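Hypothetical protein (Parabacteroides merdae, PDB 4OO3) is of unknown function but is probably an NAD(P)-dependent oxidoreductase, pairing a Rossmann-fold nucleotide-binding region with a putative oxidoreductase C-terminal domain. Local coordinates at residues L407-L410 with K414-D417; K106-L109 with N114-S117. All blocks are in the same frame, centred on the assembly; numbering follows the deposited sequence.

Contact 1: L407-L410 with K414-D417; sequences LDYL and KLPD
The loop that leaves helix 395-412 turns back against the last turns of that helix, and Y409 meets three successive loop residues, K414, L415 and P416. The tyrosine ring takes P416 over one face. CD of the proline lies 3.9 Å from the centroid of the Y409 ring and 17° off its normal, a CH-pi contact displaced a little toward the rim. This methylene is bonded to the proline's amide nitrogen, which should make its hydrogens slightly more positive and so favour the ring face. CE1 of Y409 comes within 3.8 Å of CD of P416. The tyrosine and the proline cross at about a right angle. The carbonyl of K414 approaches obliquely, its O 3.2 Å from CD1 of Y409, a close approach that is not a hydrogen bond. In the fold this is the connection between two helices, 395-412 and 419-439, and no hydrogen bond joins its two segments; the contact rests on packing round the tyrosine, against two side chains and one backbone carbonyl. Nearer the helix, CD2 of L415 reaches CB of Y409 at 4.0 Å. The backbone of L415 directs its CB away from the helix, but CG stands anti to the carbonyl carbon (chi1 -66°) and one branch returns to touch the root of the tyrosine side chain; L415 also packs on M144. Replacing Y409 by an alanine would probably leave CD of P416 without its aromatic partner and open a gap between the helix and the loop. H405, one turn earlier, meets the same ring with the planes inclined by about 50°. On the loop itself, NZ of K414 forms a salt bridge of 3.1 Å to OD1 of D417, spanning L415 and P416.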
loop_
_atom_site.group_PDB
_atom_site.type_symbol
_atom_site.label_atom_id
_atom_site.label_comp_id
_atom_site.label_asym_id
_atom_site.label_seq_id
_atom_site.Cartn_x
_atom_site.Cartn_y
_atom_site.Cartn_z
ATOM N N LEU A 407 -1.155 16.118 -4.835
ATOM C CA LEU A 407 -1.575 17.515 -4.997
ATOM C C LEU A 407 -0.588 18.357 -5.816
ATOM O O LEU A 407 -0.999 19.280 -6.516
ATOM C CB LEU A 407 -1.812 18.171 -3.633
ATOM C CG LEU A 407 -2.981 17.621 -2.817
ATOM C CD1 LEU A 407 -2.928 18.159 -1.397
ATOM C CD2 LEU A 407 -4.314 17.958 -3.469
ATOM N N ASP A 408 0.705 18.057 -5.714
ATOM C CA ASP A 408 1.714 18.690 -6.578
ATOM C C ASP A 408 1.494 18.307 -8.023
ATOM O O ASP A 408 1.431 19.162 -8.903
ATOM C CB ASP A 408 3.138 18.255 -6.202
ATOM C CG ASP A 408 3.814 19.216 -5.268
ATOM O OD1 ASP A 408 3.725 20.437 -5.506
ATOM O OD2 ASP A 408 4.455 18.749 -4.306
ATOM N N TYR A 409 1.390 17.008 -8.269
ATOM C CA TYR A 409 1.349 16.530 -9.635
ATOM C C TYR A 409 0.055 16.883 -10.359
ATOM O O TYR A 409 0.027 16.889 -11.592
ATOM C CB TYR A 409 1.726 15.045 -9.718
ATOM C CG TYR A 409 3.226 14.918 -9.872
ATOM C CD1 TYR A 409 3.847 15.319 -11.060
ATOM C CD2 TYR A 409 4.033 14.473 -8.831
ATOM C CE1 TYR A 409 5.220 15.249 -11.219
ATOM C CE2 TYR A 409 5.413 14.402 -8.983
ATOM C CZ TYR A 409 6.000 14.788 -10.178
ATOM O OH TYR A 409 7.366 14.717 -10.339
ATOM N N LEU A 410 -0.988 17.226 -9.610
ATOM C CA LEU A 410 -2.180 17.822 -10.212
ATOM C C LEU A 410 -1.829 19.095 -10.980
ATOM O O LEU A 410 -2.387 19.339 -12.046
ATOM C CB LEU A 410 -3.252 18.135 -9.158
ATOM C CG LEU A 410 -4.087 16.967 -8.625
ATOM C CD1 LEU A 410 -5.015 17.458 -7.522
ATOM C CD2 LEU A 410 -4.870 16.295 -9.748
ATOM N N LYS A 414 0.234 15.755 -15.108
ATOM C CA LYS A 414 0.848 14.516 -15.550
ATOM C C LYS A 414 1.779 13.963 -14.471
ATOM O O LYS A 414 2.569 14.698 -13.878
ATOM C CB LYS A 414 1.650 14.766 -16.832
ATOM C CG LYS A 414 1.811 13.532 -17.701
ATOM C CD LYS A 414 3.184 13.451 -18.354
ATOM C CE LYS A 414 3.378 12.117 -19.071
ATOM N NZ LYS A 414 4.787 11.626 -19.020
ATOM N N LEU A 415 1.681 12.660 -14.230
ATOM C CA LEU A 415 2.624 11.951 -13.370
ATOM C C LEU A 415 3.917 11.670 -14.127
ATOM O O LEU A 415 3.939 11.736 -15.346
ATOM C CB LEU A 415 2.016 10.628 -12.912
ATOM C CG LEU A 415 0.795 10.762 -12.007
ATOM C CD1 LEU A 415 0.008 9.461 -11.994
ATOM C CD2 LEU A 415 1.215 11.175 -10.604
ATOM N N PRO A 416 5.004 11.349 -13.406
ATOM C CA PRO A 416 6.220 10.906 -14.101
ATOM C C PRO A 416 6.024 9.627 -14.934
ATOM O O PRO A 416 5.179 8.788 -14.608
ATOM C CB PRO A 416 7.226 10.673 -12.964
ATOM C CG PRO A 416 6.446 10.724 -11.695
ATOM C CD PRO A 416 5.231 11.549 -11.964
ATOM N N ASP A 417 6.825 9.512 -15.990
ATOM C CA ASP A 417 6.763 8.435 -16.987
ATOM C C ASP A 417 6.363 7.066 -16.464
ATOM O O ASP A 417 5.461 6.423 -16.998
ATOM C CB ASP A 417 8.140 8.273 -17.652
ATOM C CG ASP A 417 8.410 9.313 -18.717
ATOM O OD1 ASP A 417 7.602 10.263 -18.872
ATOM O OD2 ASP A 417 9.444 9.172 -19.407
#

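Contact 2: K106-L109 with N114-S117; sequences KKTL and NVLS
T108, on helix 98-110, packs against V115 of strand 114-117 inside a beta-alpha-beta unit of the Rossmann fold, where the helix that follows strand 91-94 lies on the parallel sheet beside the next strand. At the root of the threonine, CB sits 4.1 Å from CG2 of V115. From there the side chain divides. OG1 turns back along its own helix and is hydrogen-bonded to the carbonyl of Y104, one turn earlier, so the hydroxyl is satisfied although buried. The methyl goes the other way: CG2 is anti to the backbone N (chi1 -58°, measured to OG1) and comes within 3.8 Å of CG2 of V115. Threonine thus gives the sheet its apolar branch and keeps its polar one for the helix. M92, on strand 91-94, also touches both T108 and V115, so the helix rests across two neighbouring strands. V115 points toward the helix, and its CG2 is the methyl that serves both helix residues. L109 crosses the valine at about a right angle and reaches it with one branch, CD2 of L109 lying 3.8 Å from CG2 of V115.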
loop_
_atom_site.group_PDB
_atom_site.type_symbol
_atom_site.label_atom_id
_atom_site.label_comp_id
_atom_site.label_asym_id
_atom_site.label_seq_id
_atom_site.Cartn_x
_atom_site.Cartn_y
_atom_site.Cartn_z
ATOM N N LYS A 106 -14.002 4.228 -12.737
ATOM C CA LYS A 106 -14.252 4.433 -14.161
ATOM C C LYS A 106 -15.264 5.564 -14.416
ATOM O O LYS A 106 -15.012 6.471 -15.212
ATOM C CB LYS A 106 -14.738 3.135 -14.822
ATOM C CG LYS A 106 -14.606 3.158 -16.334
ATOM C CD LYS A 106 -15.614 2.252 -17.013
ATOM C CE LYS A 106 -17.004 2.868 -17.036
ATOM N NZ LYS A 106 -17.824 2.294 -18.141
ATOM N N LYS A 107 -16.398 5.516 -13.726
ATOM C CA LYS A 107 -17.472 6.487 -13.952
ATOM C C LYS A 107 -17.067 7.888 -13.536
ATOM O O LYS A 107 -17.508 8.874 -14.132
ATOM C CB LYS A 107 -18.740 6.081 -13.212
ATOM C CG LYS A 107 -19.258 4.714 -13.623
ATOM C CD LYS A 107 -20.753 4.600 -13.417
ATOM C CE LYS A 107 -21.496 5.296 -14.542
ATOM N NZ LYS A 107 -22.953 5.323 -14.279
ATOM N N THR A 108 -16.220 7.972 -12.515
ATOM C CA THR A 108 -15.726 9.255 -12.045
ATOM C C THR A 108 -14.789 9.894 -13.071
ATOM O O THR A 108 -14.877 11.087 -13.334
ATOM C CB THR A 108 -15.019 9.104 -10.690
ATOM O OG1 THR A 108 -15.934 8.546 -9.740
ATOM C CG2 THR A 108 -14.548 10.435 -10.187
ATOM N N LEU A 109 -13.895 9.098 -13.645
ATOM C CA LEU A 109 -12.956 9.602 -14.649
ATOM C C LEU A 109 -13.673 10.046 -15.927
ATOM O O LEU A 109 -13.342 11.091 -16.484
ATOM C CB LEU A 109 -11.895 8.547 -14.970
ATOM C CG LEU A 109 -10.940 8.200 -13.827
ATOM C CD1 LEU A 109 -10.248 6.875 -14.109
ATOM C CD2 LEU A 109 -9.919 9.305 -13.600
ATOM N N ASN A 114 -10.652 13.925 -11.323
ATOM C CA ASN A 114 -9.398 13.239 -10.957
ATOM C C ASN A 114 -9.648 12.286 -9.807
ATOM O O ASN A 114 -10.601 12.476 -9.057
ATOM C CB ASN A 114 -8.323 14.240 -10.531
ATOM C CG ASN A 114 -7.964 15.230 -11.625
ATOM O OD1 ASN A 114 -7.166 14.940 -12.510
ATOM N ND2 ASN A 114 -8.531 16.418 -11.547
ATOM N N VAL A 115 -8.800 11.270 -9.650
ATOM C CA VAL A 115 -9.035 10.250 -8.617
ATOM C C VAL A 115 -7.773 9.866 -7.841
ATOM O O VAL A 115 -6.767 9.468 -8.427
ATOM C CB VAL A 115 -9.636 8.969 -9.233
ATOM C CG1 VAL A 115 -9.836 7.888 -8.176
ATOM C CG2 VAL A 115 -10.945 9.281 -9.932
ATOM N N LEU A 116 -7.846 9.986 -6.521
ATOM C CA LEU A 116 -6.861 9.387 -5.625
ATOM C C LEU A 116 -7.554 8.219 -4.923
ATOM O O LEU A 116 -8.499 8.409 -4.157
ATOM C CB LEU A 116 -6.353 10.406 -4.592
ATOM C CG LEU A 116 -5.295 9.933 -3.588
ATOM C CD1 LEU A 116 -4.000 9.569 -4.300
ATOM C CD2 LEU A 116 -5.024 11.005 -2.546
ATOM N N SER A 117 -7.084 7.008 -5.185
ATOM C CA SER A 117 -7.673 5.826 -4.577
ATOM C C SER A 117 -6.646 5.118 -3.730
ATOM O O SER A 117 -5.487 5.003 -4.111
ATOM C CB SER A 117 -8.169 4.872 -5.659
ATOM O OG SER A 117 -8.536 3.619 -5.103
#

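In the fold
From the N terminus, contact 2 comes first: helix 98-110 runs into a short turn, and the chain comes back as strand 114-117, closing a small loop within the Rossmann fold. Only much later, in the putative oxidoreductase C-terminal domain, does contact 1 close a second short loop, between helix 395-412 and helix 419-439. The two follow in series, neither nested nor crossing. In space, however, their centres are about 15 Å apart and they touch: CD2 of L410 packs 3.8 Å from CG of N114, which joins helix 395-412 to the start of strand 114-117. M144 gives a second connection: the side chain of L415 touches it, and its backbone N is hydrogen-bonded to OD1 of N114.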